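Local atomic coordinates of sensor protein (Bacillus halodurans, PDB entry 3O5Y), a protein that is the GAF domain of a sensor histidine kinase that probably passes phosphate from ATP to a protein histidine in two-component signalling. Residues Leu61-Ser64 against Ala65-Arg69; Asn82-Glu85 against Lys86-Ala90; Ile102-Lys105 against Asn106-Val109; Asp121-Leu124 against Asp125-Ala128. All blocks are in the same frame, centred on the assembly; numbering follows the deposited sequence.

In the fold
All four contacts lie within one GAF domain, whose antiparallel sheet carries helix 61-68 on one face and helix 124-142 on the other. Interactions 1 and 2 touch: the Glu85 carboxylate reaches the start of helix 61-68, with OE1 2.8 Å from Leu61 N and OE2 3.0 Å from Tyr62 N. Tyr62 of interaction 1 and Leu89 of interaction 2 also border a bound acetate, probably from the crystallisation liquor. Interaction 1 meets the hairpin of interaction 3 through a salt bridge, Asp67 OD1 to Arg108 NH1 at 2.7 Å. Interaction 4 stands apart, its nearest atoms about 11 Å from those of interaction 1; interactions 2 and 3 have centres about 25 Å apart.

Interaction 1: Leu61-Ser64 against Ala65-Arg69; sequences LYWS and ALDQR. With ACT (acetate ion), chain C.
Trp63 and Leu66 meet one turn apart on helix 61-68. Leu66 is the side chain to follow: CB sits 3.6 Å from Trp63 O, CG passes by the carbonyl oxygen of Tyr62, and CD1 ends over one face of the indole, 4.2 Å from the centroid of the six-membered ring and displaced toward its rim, a CH-pi contact. With CG beside the backbone N (chi1 -82°), the chain is directed back along the helix to that ring. Asp67 comes to the same indole at its edge, OD1 lying 3.9 Å from Trp63 CE3, while OD1 itself is salt-bridged to Arg108; Trp63 NE1 donates to Ile55 O. Beneath these side chains runs the regular i to i+4 bonding, the shortest being Asp67 N to Trp63 O, 2.7 Å. On another side of the helix Ser64 OG approaches Gln68 OE1 to 2.9 Å. At the buried first turn, Tyr62 OH donates to OXT of the acetate over 2.7 Å, the oxygen lying in the plane of the phenol ring; Ser27 and Arg25 hold the same ion. The chemistry is therefore divided: apolar and aromatic surface faces the sheet, and a tyrosine hydroxyl lines a small site able to hold a carboxylate.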
loop_
_atom_site.group_PDB
_atom_site.type_symbol
_atom_site.label_atom_id
_atom_site.label_comp_id
_atom_site.label_asym_id
_atom_site.label_seq_id
_atom_site.Cartn_x
_atom_site.Cartn_y
_atom_site.Cartn_z
ATOM N N LEU A 61 4.221 -9.609 3.427
ATOM C CA LEU A 61 4.033 -8.477 4.348
ATOM C C LEU A 61 2.624 -7.904 4.163
ATOM O O LEU A 61 1.928 -7.623 5.146
ATOM C CB LEU A 61 5.067 -7.379 4.093
ATOM C CG LEU A 61 5.574 -6.509 5.256
ATOM C CD1 LEU A 61 6.155 -5.202 4.750
ATOM C CD2 LEU A 61 4.519 -6.206 6.240
ATOM N N TYR A 62 2.208 -7.749 2.906
ATOM C CA TYR A 62 0.892 -7.192 2.605
ATOM C C TYR A 62 -0.258 -8.047 3.193
ATOM O O TYR A 62 -1.183 -7.507 3.803
ATOM C CB TYR A 62 0.702 -6.976 1.095
ATOM C CG TYR A 62 1.675 -6.004 0.422
ATOM C CD1 TYR A 62 1.725 -5.896 -0.974
ATOM C CD2 TYR A 62 2.550 -5.219 1.167
ATOM C CE1 TYR A 62 2.594 -5.014 -1.599
ATOM C CE2 TYR A 62 3.431 -4.332 0.551
ATOM C CZ TYR A 62 3.439 -4.220 -0.832
ATOM O OH TYR A 62 4.311 -3.348 -1.449
ATOM N N TRP A 63 -0.192 -9.370 3.033
ATOM C CA TRP A 63 -1.207 -10.245 3.631
ATOM C C TRP A 63 -1.153 -10.237 5.146
ATOM O O TRP A 63 -2.175 -10.412 5.817
ATOM C CB TRP A 63 -1.065 -11.675 3.130
ATOM C CG TRP A 63 -1.801 -11.904 1.881
ATOM C CD1 TRP A 63 -1.277 -12.003 0.642
ATOM C CD2 TRP A 63 -3.216 -12.015 1.732
ATOM N NE1 TRP A 63 -2.267 -12.214 -0.287
ATOM C CE2 TRP A 63 -3.473 -12.221 0.356
ATOM C CE3 TRP A 63 -4.297 -11.987 2.632
ATOM C CZ2 TRP A 63 -4.766 -12.401 -0.152
ATOM C CZ3 TRP A 63 -5.575 -12.154 2.132
ATOM C CH2 TRP A 63 -5.800 -12.361 0.744
ATOM N N SER A 64 0.036 -10.018 5.691
ATOM C CA SER A 64 0.192 -9.965 7.126
ATOM C C SER A 64 -0.576 -8.766 7.705
ATOM O O SER A 64 -1.217 -8.880 8.750
ATOM C CB SER A 64 1.675 -9.920 7.467
ATOM O OG SER A 64 1.851 -9.893 8.859
ATOM N N ALA A 65 -0.534 -7.634 7.004
ATOM C CA ALA A 65 -1.280 -6.444 7.393
ATOM C C ALA A 65 -2.785 -6.687 7.301
ATOM O O ALA A 65 -3.534 -6.298 8.188
ATOM C CB ALA A 65 -0.884 -5.270 6.518
ATOM N N LEU A 66 -3.210 -7.341 6.224
ATOM C CA LEU A 66 -4.603 -7.697 6.041
ATOM C C LEU A 66 -5.088 -8.686 7.091
ATOM O O LEU A 66 -6.188 -8.514 7.622
ATOM C CB LEU A 66 -4.848 -8.271 4.647
ATOM C CG LEU A 66 -5.043 -7.333 3.467
ATOM C CD1 LEU A 66 -5.096 -8.144 2.200
ATOM C CD2 LEU A 66 -6.314 -6.499 3.611
ATOM N N ASP A 67 -4.296 -9.722 7.380
ATOM C CA ASP A 67 -4.709 -10.737 8.359
ATOM C C ASP A 67 -4.794 -10.148 9.766
ATOM O O ASP A 67 -5.747 -10.416 10.493
ATOM C CB ASP A 67 -3.782 -11.971 8.351
ATOM C CG ASP A 67 -3.893 -12.806 7.062
ATOM O OD1 ASP A 67 -4.962 -12.806 6.405
ATOM O OD2 ASP A 67 -2.890 -13.487 6.706
ATOM N N GLN A 68 -3.798 -9.344 10.132
ATOM C CA GLN A 68 -3.704 -8.735 11.471
ATOM C C GLN A 68 -4.661 -7.552 11.631
ATOM O O GLN A 68 -4.911 -7.096 12.742
ATOM C CB GLN A 68 -2.278 -8.220 11.746
ATOM C CG GLN A 68 -1.207 -9.271 12.041
ATOM C CD GLN A 68 0.192 -8.644 12.221
ATOM O OE1 GLN A 68 1.169 -9.092 11.608
ATOM N NE2 GLN A 68 0.282 -7.597 13.054
ATOM N N ARG A 69 -5.161 -7.036 10.515
ATOM C CA ARG A 69 -5.968 -5.819 10.529
ATOM C C ARG A 69 -5.223 -4.656 11.183
ATOM O O ARG A 69 -5.802 -3.847 11.916
ATOM C CB ARG A 69 -7.334 -6.073 11.186
ATOM C CG ARG A 69 -8.383 -6.569 10.205
ATOM C CD ARG A 69 -9.646 -6.999 10.928
ATOM N NE ARG A 69 -10.848 -6.773 10.126
ATOM C CZ ARG A 69 -11.277 -7.575 9.149
ATOM N NH1 ARG A 69 -12.396 -7.267 8.489
ATOM N NH2 ARG A 69 -10.600 -8.681 8.827
HETATM C C ACT C . 4.719 -3.748 -4.976
HETATM O O ACT C . 5.188 -4.872 -4.610
HETATM O OXT ACT C . 4.054 -3.069 -4.135
HETATM C CH3 ACT C . 4.958 -3.270 -6.371
#

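Interaction 2: Asn82-Glu85 against Lys86-Ala90; sequences NFYE and KQYLA
This is a local contact at the start of a short helix, where the loop Asn82-Glu85 turns into helix 86-90 beside the first turn of helix 61-68. Phe83 and Lys86 form its inner half. Lys86 CB stands over the centre of the phenyl face, 3.6 Å from the centroid and 12° off the normal, a CH-pi contact; the lysine chain then runs on extended past Phe83 CE2, crossing the phenylalanine at about a right angle, and NZ bonds to Asp81 O. A chi1 of 46° brings Phe83 CG over its own backbone, folding the ring in under the helix start, with Leu89 CD1 near its edge. Without the ring, as with an alanine here, the Lys86 chain would probably lose the surface it lies on. The backbone makes the turn with Lys86 N donating to Phe83 O at 3.1 Å, from above the carbonyl plane, and Leu89 N to Glu85 O. A water donates to Asn82 OD1 and Phe83 O (2.7 Å) and accepts from Gln87 N. On the outer side Tyr88 CE1 comes over one face of the Tyr84 ring, 3.9 Å from Tyr84 CZ; the two ring planes are 56° apart, and a second water joins the hydroxyls, 2.7 Å from Tyr84 OH and 3.0 Å from Tyr88 OH. Glu85 turns its carboxylate to Ser60 and the backbone N atoms of Leu61 and Tyr62. Such a loop and short helix are consistent with one wall of the pocket GAF domains form on this side of the sheet, as the acetate near Leu89 suggests.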
loop_
_atom_site.group_PDB
_atom_site.type_symbol
_atom_site.label_atom_id
_atom_site.label_comp_id
_atom_site.label_asym_id
_atom_site.label_seq_id
_atom_site.Cartn_x
_atom_site.Cartn_y
_atom_site.Cartn_z
ATOM N N ASN A 82 13.351 -11.043 5.632
ATOM C CA ASN A 82 12.862 -11.187 4.270
ATOM C C ASN A 82 11.345 -11.397 4.260
ATOM O O ASN A 82 10.754 -11.887 5.231
ATOM C CB ASN A 82 13.586 -12.330 3.528
ATOM C CG ASN A 82 13.319 -12.320 1.997
ATOM O OD1 ASN A 82 13.391 -11.260 1.343
ATOM N ND2 ASN A 82 13.009 -13.504 1.429
ATOM N N PHE A 83 10.728 -10.977 3.164
ATOM C CA PHE A 83 9.313 -11.197 2.920
ATOM C C PHE A 83 9.107 -11.155 1.419
ATOM O O PHE A 83 9.985 -10.698 0.679
ATOM C CB PHE A 83 8.423 -10.178 3.670
ATOM C CG PHE A 83 8.890 -8.741 3.563
ATOM C CD1 PHE A 83 8.373 -7.896 2.582
ATOM C CD2 PHE A 83 9.832 -8.228 4.469
ATOM C CE1 PHE A 83 8.794 -6.566 2.503
ATOM C CE2 PHE A 83 10.266 -6.908 4.397
ATOM C CZ PHE A 83 9.754 -6.076 3.408
ATOM N N TYR A 84 7.969 -11.654 0.956
ATOM C CA TYR A 84 7.772 -11.835 -0.467
ATOM C C TYR A 84 7.958 -10.535 -1.231
ATOM O O TYR A 84 8.561 -10.530 -2.300
ATOM C CB TYR A 84 6.404 -12.441 -0.773
ATOM C CG TYR A 84 6.115 -12.467 -2.241
ATOM C CD1 TYR A 84 5.354 -11.463 -2.845
ATOM C CD2 TYR A 84 6.645 -13.465 -3.043
ATOM C CE1 TYR A 84 5.116 -11.477 -4.226
ATOM C CE2 TYR A 84 6.414 -13.496 -4.400
ATOM C CZ TYR A 84 5.648 -12.505 -4.992
ATOM O OH TYR A 84 5.435 -12.557 -6.351
ATOM N N GLU A 85 7.455 -9.432 -0.691
ATOM C CA GLU A 85 7.469 -8.170 -1.435
ATOM C C GLU A 85 8.836 -7.483 -1.460
ATOM O O GLU A 85 9.073 -6.592 -2.283
ATOM C CB GLU A 85 6.417 -7.211 -0.876
ATOM C CG GLU A 85 4.995 -7.735 -0.942
ATOM C CD GLU A 85 4.591 -8.603 0.238
ATOM O OE1 GLU A 85 5.466 -9.099 0.991
ATOM O OE2 GLU A 85 3.372 -8.814 0.411
ATOM N N LYS A 86 9.726 -7.899 -0.564
ATOM C CA LYS A 86 10.951 -7.160 -0.289
ATOM C C LYS A 86 11.823 -6.894 -1.515
ATOM O O LYS A 86 12.112 -5.740 -1.823
ATOM C CB LYS A 86 11.759 -7.834 0.816
ATOM C CG LYS A 86 13.021 -7.085 1.184
ATOM C CD LYS A 86 13.520 -7.461 2.568
ATOM C CE LYS A 86 14.961 -6.999 2.734
ATOM N NZ LYS A 86 15.303 -6.687 4.157
ATOM N N GLN A 87 12.225 -7.945 -2.226
ATOM C CA GLN A 87 13.108 -7.769 -3.382
ATOM C C GLN A 87 12.479 -6.846 -4.425
ATOM O O GLN A 87 13.189 -6.211 -5.190
ATOM C CB GLN A 87 13.467 -9.116 -4.023
ATOM C CG GLN A 87 12.245 -9.831 -4.600
ATOM C CD GLN A 87 12.588 -11.022 -5.467
ATOM O OE1 GLN A 87 12.109 -12.135 -5.218
ATOM N NE2 GLN A 87 13.407 -10.798 -6.496
ATOM N N TYR A 88 11.150 -6.785 -4.460
ATOM C CA TYR A 88 10.438 -6.032 -5.493
ATOM C C TYR A 88 10.326 -4.575 -5.093
ATOM O O TYR A 88 10.139 -3.709 -5.937
ATOM C CB TYR A 88 9.063 -6.657 -5.795
ATOM C CG TYR A 88 9.159 -8.073 -6.332
ATOM C CD1 TYR A 88 8.604 -9.139 -5.635
ATOM C CD2 TYR A 88 9.836 -8.348 -7.523
ATOM C CE1 TYR A 88 8.704 -10.430 -6.101
ATOM C CE2 TYR A 88 9.950 -9.650 -8.003
ATOM C CZ TYR A 88 9.383 -10.686 -7.282
ATOM O OH TYR A 88 9.486 -11.982 -7.742
ATOM N N LEU A 89 10.458 -4.318 -3.795
ATOM C CA LEU A 89 10.515 -2.972 -3.265
ATOM C C LEU A 89 11.944 -2.448 -3.227
ATOM O O LEU A 89 12.188 -1.310 -3.635
ATOM C CB LEU A 89 9.868 -2.898 -1.874
ATOM C CG LEU A 89 8.374 -3.242 -1.721
ATOM C CD1 LEU A 89 7.955 -3.354 -0.248
ATOM C CD2 LEU A 89 7.474 -2.249 -2.467
ATOM N N ALA A 90 12.891 -3.260 -2.751
ATOM C CA ALA A 90 14.291 -2.819 -2.631
ATOM C C ALA A 90 14.851 -2.360 -3.973
ATOM O O ALA A 90 15.658 -1.422 -4.037
ATOM C CB ALA A 90 15.169 -3.916 -2.047
HETATM O O HOH W 1 11.921 -10.633 -1.184
HETATM O O HOH W 2 7.385 -14.090 -7.350
#

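Interaction 3: Ile102-Lys105 against Asn106-Val109; sequences IYSK and NKRV
At the end of strand 96-103, Ile102 O accepts from Val109 N at 2.8 Å, in the carbonyl plane, and the CG2 branch of Ile102 touches Val109 CG1 at 3.9 Å; both side chains pack against helix 124-142. Next comes Tyr103, a non-hydrogen-bonded antiparallel pair with Arg108. Their side chains share a face of the sheet, and Tyr103 CB lies against Arg108 CA, but the arginine reaches on to Asp67 of helix 61-68 for its salt bridge. Ser104 grips the turn at three points. Its N donates to Lys107 O over 2.8 Å, a nearly straight continuation of the carbonyl bond, while its OG accepts two backbone N-H groups, Asn106 N at 3.0 Å and Lys107 N at 3.1 Å, the latter at 171°. Chi1 of 78° places OG on the inside of the loop, where both donors converge. The same hydroxyl bonds to Glu142, whose other carboxylate oxygen takes Asn106 ND2, and the loop is thereby tied to the end of helix 124-142. Lys105 extends alongside Asn106, its CE 3.7 Å from Asn106 ND2, both side chains pointing the same way. Ser104 N to Lys107 O closes the loop of a beta hairpin, and Lys107 N turns to Ser104 OG rather than to the serine's carbonyl, joining the adjacent antiparallel strands 96-103 and 108-116 of the GAF sheet.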
loop_
_atom_site.group_PDB
_atom_site.type_symbol
_atom_site.label_atom_id
_atom_site.label_comp_id
_atom_site.label_asym_id
_atom_site.label_seq_id
_atom_site.Cartn_x
_atom_site.Cartn_y
_atom_site.Cartn_z
ATOM N N ILE A 102 -6.504 -1.878 3.680
ATOM C CA ILE A 102 -7.705 -1.090 3.452
ATOM C C ILE A 102 -8.920 -1.955 3.722
ATOM O O ILE A 102 -9.142 -2.942 3.033
ATOM C CB ILE A 102 -7.744 -0.574 2.030
ATOM C CG1 ILE A 102 -6.483 0.245 1.756
ATOM C CG2 ILE A 102 -8.964 0.286 1.829
ATOM C CD1 ILE A 102 -6.101 0.192 0.305
ATOM N N TYR A 103 -9.680 -1.622 4.754
ATOM C CA TYR A 103 -10.937 -2.332 4.993
ATOM C C TYR A 103 -12.129 -1.468 5.329
ATOM O O TYR A 103 -11.996 -0.411 5.928
ATOM C CB TYR A 103 -10.792 -3.514 5.971
ATOM C CG TYR A 103 -10.268 -3.240 7.360
ATOM C CD1 TYR A 103 -11.055 -3.524 8.485
ATOM C CD2 TYR A 103 -8.966 -2.786 7.569
ATOM C CE1 TYR A 103 -10.562 -3.314 9.809
ATOM C CE2 TYR A 103 -8.467 -2.562 8.877
ATOM C CZ TYR A 103 -9.271 -2.828 9.987
ATOM O OH TYR A 103 -8.782 -2.612 11.262
ATOM N N SER A 104 -13.300 -1.945 4.931
ATOM C CA SER A 104 -14.551 -1.279 5.240
ATOM C C SER A 104 -15.231 -1.989 6.396
ATOM O O SER A 104 -14.703 -2.960 6.945
ATOM C CB SER A 104 -15.466 -1.356 4.039
ATOM O OG SER A 104 -16.020 -2.645 3.997
ATOM N N LYS A 105 -16.418 -1.515 6.756
ATOM C CA LYS A 105 -17.187 -2.146 7.828
ATOM C C LYS A 105 -17.569 -3.589 7.482
ATOM O O LYS A 105 -17.799 -4.395 8.372
ATOM C CB LYS A 105 -18.440 -1.322 8.111
ATOM C CG LYS A 105 -19.372 -1.256 6.923
ATOM C CD LYS A 105 -20.662 -0.593 7.264
ATOM C CE LYS A 105 -21.692 -0.890 6.190
ATOM N NZ LYS A 105 -22.941 -0.303 6.612
ATOM N N ASN A 106 -17.641 -3.900 6.187
ATOM C CA ASN A 106 -18.065 -5.226 5.721
ATOM C C ASN A 106 -16.926 -6.175 5.414
ATOM O O ASN A 106 -16.995 -7.348 5.781
ATOM C CB ASN A 106 -18.903 -5.123 4.451
ATOM C CG ASN A 106 -20.229 -4.464 4.680
ATOM O OD1 ASN A 106 -20.960 -4.795 5.629
ATOM N ND2 ASN A 106 -20.562 -3.513 3.806
ATOM N N LYS A 107 -15.903 -5.686 4.708
ATOM C CA LYS A 107 -14.851 -6.564 4.168
ATOM C C LYS A 107 -13.482 -5.894 4.035
ATOM O O LYS A 107 -13.351 -4.666 4.135
ATOM C CB LYS A 107 -15.275 -7.098 2.793
ATOM C CG LYS A 107 -15.361 -5.983 1.737
ATOM C CD LYS A 107 -15.739 -6.520 0.360
ATOM C CE LYS A 107 -15.873 -5.377 -0.637
ATOM N NZ LYS A 107 -15.547 -5.860 -2.008
ATOM N N ARG A 108 -12.466 -6.724 3.813
ATOM C CA ARG A 108 -11.158 -6.248 3.395
ATOM C C ARG A 108 -11.274 -5.874 1.946
ATOM O O ARG A 108 -11.919 -6.571 1.167
ATOM C CB ARG A 108 -10.123 -7.346 3.517
ATOM C CG ARG A 108 -10.002 -7.927 4.880
ATOM C CD ARG A 108 -9.932 -9.411 4.740
ATOM N NE ARG A 108 -8.857 -9.950 5.550
ATOM C CZ ARG A 108 -8.295 -11.133 5.338
ATOM N NH1 ARG A 108 -7.303 -11.540 6.130
ATOM N NH2 ARG A 108 -8.721 -11.902 4.328
ATOM N N VAL A 109 -10.624 -4.778 1.592
ATOM C CA VAL A 109 -10.765 -4.165 0.288
ATOM C C VAL A 109 -9.441 -4.206 -0.466
ATOM O O VAL A 109 -9.413 -4.403 -1.680
ATOM C CB VAL A 109 -11.278 -2.707 0.456
ATOM C CG1 VAL A 109 -10.960 -1.842 -0.753
ATOM C CG2 VAL A 109 -12.751 -2.710 0.718
#

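Interaction 4: Asp121-Leu124 against Asp125-Ala128; sequences DWSL and DDLA
At Ser123 the backbone changes abruptly from extended to helical: psi is 164° there, while Leu124 and the residues after it hold the angles of helix 124-142. Two i to i+4 bonds start the helix, Leu127 N to Ser123 O at 3.1 Å and Ala128 N to Leu124 O at 2.8 Å. Ser123 is the N-cap. Chi1 of 65° tucks its OG back over its own backbone, where it accepts from Asp126 N at 3.3 Å, the N-H...O angle being 160°. The Asp126 side chain closes the other half of the junction through a water, which donates to OD2 over 2.7 Å and accepts from Ser123 N at 3.0 Å, so the cap residue is linked to the third helical residue both directly and by water. Asp126 N is likely to lose its capping acceptor if an alanine takes the place of Ser123, making the first turn easier to fray. The acidic residues Asp125 and Asp126 in this turn would also suit the positive end of the helix dipole. Trp122 adds the apolar side of the contact: its CB packs on Leu127 CG at 4.0 Å, and Asp126 CB comes up to the indole edge, in the ring plane, 4.0 Å from Trp122 CE3. Beyond the junction, Trp122 makes a cation-pi contact with Arg116 at the end of strand 108-116, and both Trp122 and Leu127 rest on Leu98 of strand 96-103, seating the start of helix 124-142 against two neighbouring strands.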
loop_
_atom_site.group_PDB
_atom_site.type_symbol
_atom_site.label_atom_id
_atom_site.label_comp_id
_atom_site.label_asym_id
_atom_site.label_seq_id
_atom_site.Cartn_x
_atom_site.Cartn_y
_atom_site.Cartn_z
ATOM N N ASP A 121 11.503 8.563 9.814
ATOM C CA ASP A 121 10.369 8.071 10.590
ATOM C C ASP A 121 9.034 8.667 10.153
ATOM O O ASP A 121 8.948 9.818 9.731
ATOM C CB ASP A 121 10.545 8.398 12.072
ATOM C CG ASP A 121 11.783 7.768 12.677
ATOM O OD1 ASP A 121 12.235 6.716 12.188
ATOM O OD2 ASP A 121 12.291 8.327 13.666
ATOM N N TRP A 122 7.992 7.858 10.273
ATOM C CA TRP A 122 6.643 8.320 10.091
ATOM C C TRP A 122 6.191 9.010 11.371
ATOM O O TRP A 122 6.269 8.429 12.445
ATOM C CB TRP A 122 5.759 7.120 9.756
ATOM C CG TRP A 122 5.924 6.723 8.317
ATOM C CD1 TRP A 122 6.728 5.747 7.822
ATOM C CD2 TRP A 122 5.292 7.337 7.185
ATOM N NE1 TRP A 122 6.633 5.700 6.447
ATOM C CE2 TRP A 122 5.753 6.664 6.033
ATOM C CE3 TRP A 122 4.375 8.385 7.035
ATOM C CZ2 TRP A 122 5.331 7.004 4.749
ATOM C CZ3 TRP A 122 3.966 8.726 5.760
ATOM C CH2 TRP A 122 4.440 8.028 4.632
ATOM N N SER A 123 5.726 10.249 11.275
ATOM C CA SER A 123 5.192 10.920 12.464
ATOM C C SER A 123 3.779 10.423 12.783
ATOM O O SER A 123 3.124 9.807 11.940
ATOM C CB SER A 123 5.173 12.433 12.247
ATOM O OG SER A 123 4.262 12.754 11.200
ATOM N N LEU A 124 3.316 10.705 13.999
ATOM C CA LEU A 124 1.977 10.347 14.453
ATOM C C LEU A 124 0.930 11.092 13.642
ATOM O O LEU A 124 -0.092 10.507 13.257
ATOM C CB LEU A 124 1.813 10.704 15.931
ATOM C CG LEU A 124 0.664 10.199 16.837
ATOM C CD1 LEU A 124 0.003 11.368 17.562
ATOM C CD2 LEU A 124 -0.392 9.281 16.196
ATOM N N ASP A 125 1.185 12.375 13.377
ATOM C CA ASP A 125 0.283 13.191 12.571
ATOM C C ASP A 125 0.062 12.594 11.177
ATOM O O ASP A 125 -1.063 12.535 10.701
ATOM C CB ASP A 125 0.776 14.649 12.460
ATOM C CG ASP A 125 0.833 15.364 13.820
ATOM O OD1 ASP A 125 -0.060 15.137 14.677
ATOM O OD2 ASP A 125 1.789 16.154 14.038
ATOM N N ASP A 126 1.130 12.167 10.523
ATOM C CA ASP A 126 0.994 11.597 9.200
ATOM C C ASP A 126 0.259 10.270 9.263
ATOM O O ASP A 126 -0.599 10.019 8.440
ATOM C CB ASP A 126 2.357 11.445 8.510
ATOM C CG ASP A 126 2.915 12.776 8.017
ATOM O OD1 ASP A 126 2.212 13.823 8.130
ATOM O OD2 ASP A 126 4.062 12.772 7.513
ATOM N N LEU A 127 0.572 9.438 10.253
ATOM C CA LEU A 127 -0.092 8.142 10.378
ATOM C C LEU A 127 -1.575 8.281 10.690
ATOM O O LEU A 127 -2.377 7.545 10.135
ATOM C CB LEU A 127 0.599 7.214 11.398
ATOM C CG LEU A 127 2.030 6.769 11.055
ATOM C CD1 LEU A 127 2.771 6.277 12.294
ATOM C CD2 LEU A 127 2.043 5.686 10.008
ATOM N N ALA A 128 -1.934 9.202 11.581
ATOM C CA ALA A 128 -3.356 9.468 11.891
ATOM C C ALA A 128 -4.079 9.962 10.651
ATOM O O ALA A 128 -5.173 9.475 10.326
ATOM C CB ALA A 128 -3.511 10.476 13.017
HETATM O O HOH W 3 6.041 11.261 8.473
#